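Local coordinates for protein RNA-directed RNA polymerase (Infectious pancreatic necrosis virus, PDB 3ZED) that probably copies the viral genome as an RNA-dependent RNA polymerase, occurring both free and covalently attached to the genomic RNA, at residues R63-M68 and A247-I252; W295-G300 and P325-L330; V69-D74 and V95-T100. One frame throughout, in Å; residues are numbered along the deposited sequence.

How the interactions relate
The three contacts lie within the palm domain of the birnavirus polymerase and on the same side of the chain's centre. Centre to centre, interaction 1 is about 10 Å from interaction 2 and about 12 Å from interaction 3, while interactions 2 and 3 are about 18 Å apart. Interactions 1 and 3 share strand 65-72, and interaction 3 is nested inside the loop that interaction 1 closes; interaction 2 follows both along the chain. Probable hydrogen bonds join interactions 1 and 2 (Ala247 O with Tyr326 N, Ala64 O with Trp295 NE1) and 1 and 3 (Thr67 O with Gly98 N). Loop 247-252, mostly a predicted GTP-binding site, is thus bonded to the start of helix 326-340 and packed against the three-stranded sheet.

Interaction 1: R63-M68 and A247-I252; sequences RAIPTM and AGLPYI
Ile65 and Met68 of strand 65-72 pack against Leu249, Pro250 and Tyr251 in the loop between strand 235-236 and helix 260-278, a buried apolar contact of 201 Å² inside the palm domain. The Pro250 ring, which follows a cis peptide bond, is its hub. Ile65 crosses it at about a right angle and brings its CG2 to 3.8 Å from Pro250 CB; the other branch of the isoleucine runs on until CD1 lies 4.4 Å from Leu249 CD2. Met68 arrives from further along the strand, its chain bent at CB-CG (chi2 -54°), which brings the sulfur and methyl up against the loop. Met68 CE then stands 3.5 Å from Pro250 O, and Met68 SD comes within 3.8 Å of Tyr251 CE1. The sulfur is 5.0 Å from the centroid of the Tyr251 ring and 63° off its normal, an oblique Met-aromatic contact. On one face of that ring sits Pro250 CG, 3.9 Å above the plane and offset toward the rim, while the phenol OH is hydrogen-bonded to Ser94 O. Residues 248-252 belong to a predicted GTP-binding site. The apolar and sulfur contacts are consistent with a fit resting mainly on shape and dispersion, and the polar tip of Tyr251 is satisfied by strand 92-98.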
ATOM      1  N   ARG B  63     -10.655 -26.308  -0.121  1.00 62.55           N
ATOM      2  CA  ARG B  63     -11.887 -26.087   0.617  1.00 62.37           C
ATOM      3  C   ARG B  63     -12.961 -25.607  -0.359  1.00 67.26           C
ATOM      4  O   ARG B  63     -12.642 -24.977  -1.372  1.00 66.56           O
ATOM      5  CB  ARG B  63     -11.671 -25.109   1.771  1.00 57.75           C
ATOM      6  CG  ARG B  63     -10.650 -25.597   2.790  1.00 60.61           C
ATOM      7  CD  ARG B  63      -9.762 -24.470   3.285  1.00 61.92           C
ATOM      8  NE  ARG B  63      -9.080 -23.785   2.188  1.00 58.65           N
ATOM      9  CZ  ARG B  63      -8.268 -22.743   2.335  1.00 72.16           C
ATOM     10  NH1 ARG B  63      -8.021 -22.247   3.542  1.00 52.88           N
ATOM     11  NH2 ARG B  63      -7.707 -22.182   1.275  1.00 62.65           N
ATOM     12  N   ALA B  64     -14.222 -25.945  -0.077  1.00 64.99           N
ATOM     13  CA  ALA B  64     -15.355 -25.626  -0.945  1.00 65.56           C
ATOM     14  C   ALA B  64     -16.240 -24.509  -0.362  1.00 67.83           C
ATOM     15  O   ALA B  64     -16.280 -24.311   0.849  1.00 67.20           O
ATOM     16  CB  ALA B  64     -16.182 -26.885  -1.190  1.00 68.77           C
ATOM     17  N   ILE B  65     -16.954 -23.799  -1.234  1.00 63.94           N
ATOM     18  CA  ILE B  65     -17.854 -22.709  -0.850  1.00 63.84           C
ATOM     19  C   ILE B  65     -19.287 -23.188  -1.074  1.00 71.80           C
ATOM     20  O   ILE B  65     -19.536 -23.748  -2.142  1.00 72.86           O
ATOM     21  CB  ILE B  65     -17.528 -21.427  -1.679  1.00 64.40           C
ATOM     22  CG1 ILE B  65     -16.138 -20.877  -1.330  1.00 62.11           C
ATOM     23  CG2 ILE B  65     -18.620 -20.346  -1.540  1.00 65.35           C
ATOM     24  CD1 ILE B  65     -15.508 -19.951  -2.376  1.00 63.92           C
ATOM     25  N   PRO B  66     -20.258 -22.956  -0.151  1.00 70.13           N
ATOM     26  CA  PRO B  66     -21.642 -23.395  -0.428  1.00 72.62           C
ATOM     27  C   PRO B  66     -22.214 -22.700  -1.672  1.00 76.48           C
ATOM     28  O   PRO B  66     -21.821 -21.568  -1.988  1.00 73.67           O
ATOM     29  CB  PRO B  66     -22.407 -23.013   0.850  1.00 74.69           C
ATOM     30  CG  PRO B  66     -21.359 -22.844   1.895  1.00 77.13           C
ATOM     31  CD  PRO B  66     -20.171 -22.294   1.166  1.00 70.64           C
ATOM     32  N   THR B  67     -23.120 -23.395  -2.390  1.00 74.55           N
ATOM     33  CA  THR B  67     -23.714 -22.885  -3.627  1.00 74.38           C
ATOM     34  C   THR B  67     -24.544 -21.610  -3.345  1.00 78.06           C
ATOM     35  O   THR B  67     -25.150 -21.493  -2.275  1.00 77.25           O
ATOM     36  CB  THR B  67     -24.478 -23.994  -4.357  1.00 77.41           C
ATOM     37  OG1 THR B  67     -25.448 -24.588  -3.493  1.00 83.13           O
ATOM     38  CG2 THR B  67     -23.550 -25.075  -4.856  1.00 70.51           C
ATOM     39  N   MET B  68     -24.461 -20.617  -4.264  1.00 74.74           N
ATOM     40  CA  MET B  68     -25.140 -19.330  -4.131  1.00 74.66           C
ATOM     41  C   MET B  68     -26.645 -19.483  -4.130  1.00 79.40           C
ATOM     42  O   MET B  68     -27.200 -20.260  -4.911  1.00 81.23           O
ATOM     43  CB  MET B  68     -24.731 -18.326  -5.230  1.00 76.19           C
ATOM     44  CG  MET B  68     -23.304 -17.881  -5.160  1.00 78.12           C
ATOM     45  SD  MET B  68     -22.807 -17.213  -3.554  1.00 81.80           S
ATOM     46  CE  MET B  68     -21.079 -17.491  -3.630  1.00 76.36           C
ATOM     47  N   ALA B 247     -14.040  -8.220  -6.607  1.00 52.42           N
ATOM     48  CA  ALA B 247     -14.790  -8.571  -5.409  1.00 52.93           C
ATOM     49  C   ALA B 247     -14.035  -9.618  -4.585  1.00 55.59           C
ATOM     50  O   ALA B 247     -14.183  -9.673  -3.364  1.00 55.90           O
ATOM     51  CB  ALA B 247     -16.160  -9.108  -5.795  1.00 55.60           C
ATOM     52  N   GLY B 248     -13.258 -10.450  -5.268  1.00 51.41           N
ATOM     53  CA  GLY B 248     -12.539 -11.564  -4.660  1.00 51.46           C
ATOM     54  C   GLY B 248     -13.517 -12.675  -4.312  1.00 56.78           C
ATOM     55  O   GLY B 248     -14.686 -12.633  -4.727  1.00 55.80           O
ATOM     56  N   LEU B 249     -13.052 -13.669  -3.534  1.00 54.41           N
ATOM     57  CA  LEU B 249     -13.898 -14.780  -3.098  1.00 56.21           C
ATOM     58  C   LEU B 249     -15.044 -14.271  -2.208  1.00 61.39           C
ATOM     59  O   LEU B 249     -14.845 -13.310  -1.463  1.00 59.63           O
ATOM     60  CB  LEU B 249     -13.098 -15.861  -2.350  1.00 56.06           C
ATOM     61  CG  LEU B 249     -12.041 -16.640  -3.126  1.00 60.95           C
ATOM     62  CD1 LEU B 249     -11.463 -17.747  -2.266  1.00 61.78           C
ATOM     63  CD2 LEU B 249     -12.611 -17.272  -4.373  1.00 64.56           C
ATOM     64  N   PRO B 250     -16.262 -14.844  -2.312  1.00 60.59           N
ATOM     65  CA  PRO B 250     -16.665 -15.983  -3.154  1.00 62.14           C
ATOM     66  C   PRO B 250     -17.321 -15.547  -4.476  1.00 67.90           C
ATOM     67  O   PRO B 250     -18.155 -16.288  -5.015  1.00 69.55           O
ATOM     68  CB  PRO B 250     -17.643 -16.729  -2.238  1.00 65.21           C
ATOM     69  CG  PRO B 250     -18.268 -15.644  -1.360  1.00 69.32           C
ATOM     70  CD  PRO B 250     -17.373 -14.420  -1.437  1.00 63.19           C
ATOM     71  N   TYR B 251     -16.934 -14.366  -5.012  1.00 63.45           N
ATOM     72  CA  TYR B 251     -17.535 -13.851  -6.245  1.00 64.62           C
ATOM     73  C   TYR B 251     -16.514 -13.638  -7.362  1.00 69.11           C
ATOM     74  O   TYR B 251     -16.254 -12.496  -7.750  1.00 69.06           O
ATOM     75  CB  TYR B 251     -18.338 -12.556  -5.977  1.00 65.39           C
ATOM     76  CG  TYR B 251     -19.346 -12.717  -4.858  1.00 67.78           C
ATOM     77  CD1 TYR B 251     -20.494 -13.486  -5.030  1.00 71.25           C
ATOM     78  CD2 TYR B 251     -19.126 -12.141  -3.611  1.00 67.50           C
ATOM     79  CE1 TYR B 251     -21.395 -13.684  -3.987  1.00 72.21           C
ATOM     80  CE2 TYR B 251     -20.019 -12.335  -2.559  1.00 69.50           C
ATOM     81  CZ  TYR B 251     -21.146 -13.118  -2.750  1.00 77.19           C
ATOM     82  OH  TYR B 251     -22.036 -13.297  -1.723  1.00 79.31           O
ATOM     83  N   ILE B 252     -16.003 -14.739  -7.942  1.00 66.43           N
ATOM     84  CA  ILE B 252     -15.048 -14.660  -9.054  1.00 66.13           C
ATOM     85  C   ILE B 252     -15.772 -14.126 -10.312  1.00 72.07           C
ATOM     86  O   ILE B 252     -16.887 -14.556 -10.634  1.00 72.99           O
ATOM     87  CB  ILE B 252     -14.333 -16.022  -9.311  1.00 69.75           C
ATOM     88  CG1 ILE B 252     -13.348 -16.352  -8.152  1.00 68.12           C
ATOM     89  CG2 ILE B 252     -13.602 -16.041 -10.671  1.00 70.29           C
ATOM     90  CD1 ILE B 252     -13.071 -17.831  -7.964  1.00 67.57           C
TER

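Interaction 2: W295-G300 and P325-L330; sequences WYLSCG and PYPTHL
Leu297 and Thr328 approach obliquely, and the threonine hydroxyl donates to the leucine's own carbonyl: Thr328 OG1 lies 2.6 Å from Leu297 O. The C=O...donor angle is 123°, and OG1 lies in the carbonyl plane, on a lone pair of the oxygen. OG1 is set anti to the carbonyl carbon of Thr328 (chi1 -60°), which leaves CG2 also beside the acceptor, 3.5 Å from Leu297 O. The leucine side chain runs past the hydroxyl and crosses the Pro327 ring at about a right angle, Leu297 CD2 reaching 3.8 Å from Pro327 CG. The same methyl lies 4.0 Å from Pro325 CB. Another atom of that ring meets backbone: Pro325 CG is 3.2 Å from Tyr296 O and 3.6 Å from Cys299 O, packing against two carbonyls as the 3-10 segment 295-298 passes into strand 299-310. Phe270 of helix 260-278 and Met451 of helix 438-452 also touch Leu297, adding to a contact whose touching residues are all buried. Pro325 is the N-cap residue of helix 326-340, and Pro327 and Thr328 belong to its first turn: a proline-containing helix start packed on a 3-10 turn that leads into a strand, within the palm domain.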
ATOM      1  N   TRP B 295     -13.969 -19.561   5.776  1.00 56.83           N
ATOM      2  CA  TRP B 295     -12.562 -19.807   5.407  1.00 55.05           C
ATOM      3  C   TRP B 295     -12.130 -18.946   4.207  1.00 57.81           C
ATOM      4  O   TRP B 295     -10.999 -18.463   4.181  1.00 56.16           O
ATOM      5  CB  TRP B 295     -12.307 -21.308   5.094  1.00 54.97           C
ATOM      6  CG  TRP B 295     -12.950 -21.796   3.816  1.00 57.00           C
ATOM      7  CD1 TRP B 295     -14.179 -22.380   3.687  1.00 62.21           C
ATOM      8  CD2 TRP B 295     -12.423 -21.673   2.480  1.00 55.84           C
ATOM      9  NE1 TRP B 295     -14.445 -22.641   2.358  1.00 62.47           N
ATOM     10  CE2 TRP B 295     -13.404 -22.173   1.592  1.00 61.68           C
ATOM     11  CE3 TRP B 295     -11.224 -21.158   1.943  1.00 55.15           C
ATOM     12  CZ2 TRP B 295     -13.208 -22.211   0.202  1.00 60.54           C
ATOM     13  CZ3 TRP B 295     -11.049 -21.168   0.570  1.00 56.56           C
ATOM     14  CH2 TRP B 295     -12.018 -21.720  -0.283  1.00 58.82           C
ATOM     15  N   TYR B 296     -13.041 -18.768   3.210  1.00 54.54           N
ATOM     16  CA  TYR B 296     -12.798 -18.082   1.946  1.00 52.73           C
ATOM     17  C   TYR B 296     -12.503 -16.597   2.137  1.00 56.33           C
ATOM     18  O   TYR B 296     -11.925 -15.976   1.241  1.00 55.55           O
ATOM     19  CB  TYR B 296     -13.963 -18.315   0.972  1.00 54.51           C
ATOM     20  CG  TYR B 296     -15.329 -17.993   1.534  1.00 56.45           C
ATOM     21  CD1 TYR B 296     -15.859 -16.710   1.434  1.00 57.67           C
ATOM     22  CD2 TYR B 296     -16.104 -18.977   2.135  1.00 58.52           C
ATOM     23  CE1 TYR B 296     -17.105 -16.402   1.967  1.00 60.60           C
ATOM     24  CE2 TYR B 296     -17.360 -18.687   2.657  1.00 59.88           C
ATOM     25  CZ  TYR B 296     -17.864 -17.399   2.563  1.00 65.38           C
ATOM     26  OH  TYR B 296     -19.110 -17.105   3.064  1.00 64.42           O
ATOM     27  N   LEU B 297     -12.836 -16.042   3.320  1.00 52.47           N
ATOM     28  CA  LEU B 297     -12.535 -14.654   3.653  1.00 50.92           C
ATOM     29  C   LEU B 297     -11.035 -14.471   3.952  1.00 53.06           C
ATOM     30  O   LEU B 297     -10.579 -13.334   4.099  1.00 52.00           O
ATOM     31  CB  LEU B 297     -13.393 -14.162   4.831  1.00 51.72           C
ATOM     32  CG  LEU B 297     -14.907 -13.999   4.596  1.00 57.99           C
ATOM     33  CD1 LEU B 297     -15.558 -13.301   5.772  1.00 57.87           C
ATOM     34  CD2 LEU B 297     -15.212 -13.226   3.316  1.00 62.71           C
ATOM     35  N   SER B 298     -10.265 -15.578   3.990  1.00 49.66           N
ATOM     36  CA  SER B 298      -8.817 -15.537   4.216  1.00 49.07           C
ATOM     37  C   SER B 298      -8.021 -15.996   2.978  1.00 52.87           C
ATOM     38  O   SER B 298      -6.815 -16.222   3.087  1.00 51.59           O
ATOM     39  CB  SER B 298      -8.442 -16.409   5.406  1.00 53.50           C
ATOM     40  OG  SER B 298      -8.465 -17.781   5.038  1.00 62.09           O
ATOM     41  N   CYS B 299      -8.699 -16.168   1.827  1.00 50.55           N
ATOM     42  CA  CYS B 299      -8.075 -16.666   0.606  1.00 51.38           C
ATOM     43  C   CYS B 299      -8.153 -15.614  -0.484  1.00 54.09           C
ATOM     44  O   CYS B 299      -9.246 -15.244  -0.919  1.00 54.07           O
ATOM     45  CB  CYS B 299      -8.721 -17.983   0.175  1.00 54.22           C
ATOM     46  SG  CYS B 299      -7.843 -18.858  -1.153  1.00 58.78           S
ATOM     47  N   GLY B 300      -6.991 -15.095  -0.874  1.00 49.74           N
ATOM     48  CA  GLY B 300      -6.907 -14.049  -1.885  1.00 47.70           C
ATOM     49  C   GLY B 300      -6.727 -14.583  -3.288  1.00 52.71           C
ATOM     50  O   GLY B 300      -6.035 -15.584  -3.486  1.00 53.75           O
ATOM     51  N   PRO B 325     -10.778 -10.803  -0.329  1.00 48.34           N
ATOM     52  CA  PRO B 325     -12.243 -10.790  -0.459  1.00 48.25           C
ATOM     53  C   PRO B 325     -12.813  -9.458   0.031  1.00 48.84           C
ATOM     54  O   PRO B 325     -12.356  -8.927   1.042  1.00 46.63           O
ATOM     55  CB  PRO B 325     -12.670 -11.941   0.453  1.00 50.90           C
ATOM     56  CG  PRO B 325     -11.497 -12.855   0.463  1.00 55.26           C
ATOM     57  CD  PRO B 325     -10.335 -11.937   0.513  1.00 49.89           C
ATOM     58  N   TYR B 326     -13.785  -8.909  -0.707  1.00 46.16           N
ATOM     59  CA  TYR B 326     -14.449  -7.643  -0.395  1.00 46.33           C
ATOM     60  C   TYR B 326     -14.860  -7.550   1.109  1.00 50.82           C
ATOM     61  O   TYR B 326     -14.496  -6.545   1.722  1.00 50.49           O
ATOM     62  CB  TYR B 326     -15.662  -7.424  -1.335  1.00 48.09           C
ATOM     63  CG  TYR B 326     -16.312  -6.051  -1.323  1.00 49.33           C
ATOM     64  CD1 TYR B 326     -15.806  -5.017  -0.536  1.00 50.41           C
ATOM     65  CD2 TYR B 326     -17.377  -5.759  -2.170  1.00 50.80           C
ATOM     66  CE1 TYR B 326     -16.385  -3.749  -0.547  1.00 51.58           C
ATOM     67  CE2 TYR B 326     -17.964  -4.494  -2.189  1.00 51.55           C
ATOM     68  CZ  TYR B 326     -17.470  -3.496  -1.368  1.00 58.30           C
ATOM     69  OH  TYR B 326     -18.085  -2.268  -1.351  1.00 61.74           O
ATOM     70  N   PRO B 327     -15.533  -8.546   1.745  1.00 49.08           N
ATOM     71  CA  PRO B 327     -15.915  -8.383   3.170  1.00 49.74           C
ATOM     72  C   PRO B 327     -14.714  -8.216   4.109  1.00 53.13           C
ATOM     73  O   PRO B 327     -14.778  -7.381   5.008  1.00 52.30           O
ATOM     74  CB  PRO B 327     -16.692  -9.672   3.478  1.00 52.70           C
ATOM     75  CG  PRO B 327     -17.163 -10.154   2.160  1.00 57.54           C
ATOM     76  CD  PRO B 327     -16.057  -9.823   1.213  1.00 52.00           C
ATOM     77  N   THR B 328     -13.609  -8.973   3.875  1.00 49.63           N
ATOM     78  CA  THR B 328     -12.374  -8.902   4.686  1.00 48.17           C
ATOM     79  C   THR B 328     -11.748  -7.502   4.567  1.00 48.82           C
ATOM     80  O   THR B 328     -11.412  -6.910   5.596  1.00 46.72           O
ATOM     81  CB  THR B 328     -11.400 -10.014   4.280  1.00 48.36           C
ATOM     82  OG1 THR B 328     -12.058 -11.249   4.503  1.00 50.68           O
ATOM     83  CG2 THR B 328     -10.108  -9.998   5.081  1.00 40.97           C
ATOM     84  N   HIS B 329     -11.627  -6.978   3.323  1.00 44.97           N
ATOM     85  CA  HIS B 329     -11.081  -5.648   3.030  1.00 44.19           C
ATOM     86  C   HIS B 329     -11.889  -4.554   3.757  1.00 50.13           C
ATOM     87  O   HIS B 329     -11.295  -3.647   4.333  1.00 51.72           O
ATOM     88  CB  HIS B 329     -11.062  -5.384   1.513  1.00 44.35           C
ATOM     89  CG  HIS B 329     -10.556  -4.019   1.178  1.00 47.09           C
ATOM     90  ND1 HIS B 329      -9.211  -3.700   1.314  1.00 47.98           N
ATOM     91  CD2 HIS B 329     -11.232  -2.914   0.787  1.00 48.70           C
ATOM     92  CE1 HIS B 329      -9.112  -2.423   0.988  1.00 46.39           C
ATOM     93  NE2 HIS B 329     -10.293  -1.911   0.649  1.00 47.32           N
ATOM     94  N   LEU B 330     -13.229  -4.669   3.753  1.00 45.65           N
ATOM     95  CA  LEU B 330     -14.153  -3.723   4.374  1.00 45.76           C
ATOM     96  C   LEU B 330     -13.953  -3.676   5.907  1.00 48.76           C
ATOM     97  O   LEU B 330     -13.818  -2.594   6.472  1.00 45.92           O
ATOM     98  CB  LEU B 330     -15.596  -4.136   4.005  1.00 47.57           C
ATOM     99  CG  LEU B 330     -16.756  -3.153   4.250  1.00 53.76           C
ATOM    100  CD1 LEU B 330     -16.523  -1.784   3.546  1.00 52.81           C
ATOM    101  CD2 LEU B 330     -18.072  -3.772   3.801  1.00 56.11           C
TER

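Interaction 3: V69-D74 and V95-T100; sequences VELETD and VPEGTT
Leu71 reaches across the strand pair to Val95 and Glu97. CB leaves the backbone toward segment 95-100, and CG lies opposite the carbonyl carbon (chi1 -67°), which carries the branch point to 3.8 Å between Leu71 CG and Val95 CG2. From there CD1 makes the closest meetings: Leu71 CD1 is 3.5 Å from Val95 CG2 and 3.6 Å from Glu97 OE2. The leucine crosses both partners at about a right angle, so this one methyl group packs on a valine branch and on the carboxylate end of a glutamate whose chain is extended beyond CG.

Val69 supplies the backbone half of the contact. It forms an antiparallel hydrogen-bonded pair with Val95, with CA atoms 5.2 Å apart: Val69 N to Val95 O measures 2.8 Å, Val95 N to Val69 O 3.0 Å. The second bond is the straighter at its hydrogen, 165° against 146°, and both donors lie tilted from the carbonyl planes. Val69 CG2 comes 3.6 Å from Gly98 N, where the chain has passed the inverse gamma turn centred on Pro96.

Strand 65-72 is the middle of a three-stranded antiparallel sheet, with 92-98 and 101-102 at its edges. Past the paired valines, backbone bonds of Leu71 with Val93 and of Thr73 with Asp91 prolong the join. Val95 also touches Val265 and Pro96 touches Leu266, so helix 260-278 packs on strand 92-98, while strand 65-72 leads straight into the short helix 73-76.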
ATOM      1  N   VAL B  69     -27.297 -18.714  -3.253  1.00 75.27           N
ATOM      2  CA  VAL B  69     -28.748 -18.664  -3.077  1.00 76.55           C
ATOM      3  C   VAL B  69     -29.195 -17.231  -3.313  1.00 81.13           C
ATOM      4  O   VAL B  69     -28.687 -16.314  -2.661  1.00 79.33           O
ATOM      5  CB  VAL B  69     -29.176 -19.176  -1.677  1.00 80.58           C
ATOM      6  CG1 VAL B  69     -30.659 -18.921  -1.421  1.00 82.28           C
ATOM      7  CG2 VAL B  69     -28.840 -20.655  -1.505  1.00 81.45           C
ATOM      8  N   GLU B  70     -30.123 -17.033  -4.248  1.00 80.44           N
ATOM      9  CA  GLU B  70     -30.671 -15.716  -4.559  1.00 81.06           C
ATOM     10  C   GLU B  70     -31.738 -15.334  -3.494  1.00 86.21           C
ATOM     11  O   GLU B  70     -32.856 -15.844  -3.537  1.00 87.56           O
ATOM     12  CB  GLU B  70     -31.246 -15.715  -5.994  1.00 84.31           C
ATOM     13  CG  GLU B  70     -31.629 -14.346  -6.530  1.00 96.78           C
ATOM     14  CD  GLU B  70     -30.927 -13.921  -7.804  1.00114.22           C
ATOM     15  OE1 GLU B  70     -31.172 -14.547  -8.860  1.00106.82           O
ATOM     16  OE2 GLU B  70     -30.151 -12.941  -7.752  1.00113.56           O
ATOM     17  N   LEU B  71     -31.356 -14.471  -2.519  1.00 82.25           N
ATOM     18  CA  LEU B  71     -32.209 -13.970  -1.435  1.00 83.39           C
ATOM     19  C   LEU B  71     -32.672 -12.550  -1.722  1.00 89.51           C
ATOM     20  O   LEU B  71     -32.018 -11.825  -2.469  1.00 88.18           O
ATOM     21  CB  LEU B  71     -31.457 -13.978  -0.086  1.00 81.87           C
ATOM     22  CG  LEU B  71     -31.063 -15.305   0.566  1.00 86.95           C
ATOM     23  CD1 LEU B  71     -30.517 -15.057   1.949  1.00 86.29           C
ATOM     24  CD2 LEU B  71     -32.238 -16.237   0.708  1.00 90.27           C
ATOM     25  N   GLU B  72     -33.773 -12.138  -1.094  1.00 89.22           N
ATOM     26  CA  GLU B  72     -34.318 -10.788  -1.206  1.00 89.37           C
ATOM     27  C   GLU B  72     -33.465  -9.861  -0.327  1.00 91.06           C
ATOM     28  O   GLU B  72     -33.309 -10.133   0.868  1.00 90.01           O
ATOM     29  CB  GLU B  72     -35.803 -10.798  -0.780  1.00 93.82           C
ATOM     30  CG  GLU B  72     -36.541  -9.490  -1.003  1.00107.74           C
ATOM     31  CD  GLU B  72     -37.923  -9.397  -0.379  1.00137.20           C
ATOM     32  OE1 GLU B  72     -38.141  -9.976   0.711  1.00135.45           O
ATOM     33  OE2 GLU B  72     -38.781  -8.700  -0.968  1.00137.24           O
ATOM     34  N   THR B  73     -32.871  -8.803  -0.924  1.00 87.02           N
ATOM     35  CA  THR B  73     -32.010  -7.836  -0.212  1.00 84.69           C
ATOM     36  C   THR B  73     -32.760  -7.222   0.991  1.00 91.23           C
ATOM     37  O   THR B  73     -32.142  -7.034   2.044  1.00 90.09           O
ATOM     38  CB  THR B  73     -31.488  -6.765  -1.163  1.00 88.19           C
ATOM     39  OG1 THR B  73     -31.007  -7.402  -2.340  1.00 88.64           O
ATOM     40  CG2 THR B  73     -30.352  -5.943  -0.564  1.00 82.75           C
ATOM     41  N   ASP B  74     -34.091  -6.976   0.848  1.00 90.00           N
ATOM     42  CA  ASP B  74     -34.968  -6.462   1.908  1.00 91.43           C
ATOM     43  C   ASP B  74     -34.986  -7.399   3.113  1.00 95.44           C
ATOM     44  O   ASP B  74     -35.040  -6.923   4.244  1.00 95.66           O
ATOM     45  CB  ASP B  74     -36.408  -6.269   1.387  1.00 96.57           C
ATOM     46  CG  ASP B  74     -36.567  -5.267   0.259  1.00110.93           C
ATOM     47  OD1 ASP B  74     -35.627  -4.474   0.028  1.00111.13           O
ATOM     48  OD2 ASP B  74     -37.645  -5.259  -0.380  1.00118.51           O
ATOM     49  N   VAL B  95     -25.985 -15.317  -1.895  1.00 85.94           N
ATOM     50  CA  VAL B  95     -25.194 -15.664  -0.707  1.00 84.30           C
ATOM     51  C   VAL B  95     -24.835 -17.170  -0.656  1.00 86.76           C
ATOM     52  O   VAL B  95     -25.648 -18.000  -1.061  1.00 87.08           O
ATOM     53  CB  VAL B  95     -25.891 -15.208   0.603  1.00 89.05           C
ATOM     54  CG1 VAL B  95     -25.977 -13.685   0.685  1.00 87.91           C
ATOM     55  CG2 VAL B  95     -27.272 -15.829   0.755  1.00 91.51           C
ATOM     56  N   PRO B  96     -23.618 -17.531  -0.164  1.00 81.99           N
ATOM     57  CA  PRO B  96     -23.247 -18.959  -0.097  1.00 82.69           C
ATOM     58  C   PRO B  96     -23.967 -19.661   1.056  1.00 87.62           C
ATOM     59  O   PRO B  96     -23.437 -19.748   2.163  1.00 86.14           O
ATOM     60  CB  PRO B  96     -21.718 -18.929   0.092  1.00 82.38           C
ATOM     61  CG  PRO B  96     -21.313 -17.473   0.114  1.00 84.66           C
ATOM     62  CD  PRO B  96     -22.536 -16.672   0.361  1.00 80.95           C
ATOM     63  N   GLU B  97     -25.192 -20.144   0.790  1.00 86.90           N
ATOM     64  CA  GLU B  97     -26.068 -20.791   1.772  1.00 88.92           C
ATOM     65  C   GLU B  97     -26.558 -22.182   1.350  1.00 94.22           C
ATOM     66  O   GLU B  97     -27.179 -22.870   2.166  1.00 95.58           O
ATOM     67  CB  GLU B  97     -27.300 -19.905   2.013  1.00 91.71           C
ATOM     68  CG  GLU B  97     -27.226 -19.031   3.252  1.00105.53           C
ATOM     69  CD  GLU B  97     -28.448 -18.162   3.498  1.00137.28           C
ATOM     70  OE1 GLU B  97     -29.588 -18.641   3.287  1.00134.32           O
ATOM     71  OE2 GLU B  97     -28.264 -17.003   3.934  1.00137.99           O
ATOM     72  N   GLY B  98     -26.305 -22.567   0.096  1.00 90.15           N
ATOM     73  CA  GLY B  98     -26.749 -23.831  -0.493  1.00 91.65           C
ATOM     74  C   GLY B  98     -26.332 -25.099   0.223  1.00 94.67           C
ATOM     75  O   GLY B  98     -25.340 -25.106   0.962  1.00 92.87           O
ATOM     76  N   THR B  99     -27.089 -26.191  -0.014  1.00 92.07           N
ATOM     77  CA  THR B  99     -26.872 -27.510   0.600  1.00 92.71           C
ATOM     78  C   THR B  99     -25.711 -28.238  -0.078  1.00 94.85           C
ATOM     79  O   THR B  99     -25.113 -29.136   0.516  1.00 95.73           O
ATOM     80  CB  THR B  99     -28.161 -28.350   0.603  1.00 98.56           C
ATOM     81  OG1 THR B  99     -28.781 -28.312  -0.684  1.00 93.27           O
ATOM     82  CG2 THR B  99     -29.148 -27.889   1.662  1.00 99.15           C
ATOM     83  N   THR B 100     -25.383 -27.823  -1.310  1.00 88.62           N
ATOM     84  CA  THR B 100     -24.268 -28.337  -2.104  1.00 86.62           C
ATOM     85  C   THR B 100     -23.157 -27.287  -2.078  1.00 84.66           C
ATOM     86  O   THR B 100     -23.393 -26.156  -1.653  1.00 82.22           O
ATOM     87  CB  THR B 100     -24.737 -28.684  -3.520  1.00 97.20           C
ATOM     88  OG1 THR B 100     -25.359 -27.538  -4.097  1.00 95.60           O
ATOM     89  CG2 THR B 100     -25.713 -29.861  -3.540  1.00100.95           C
TER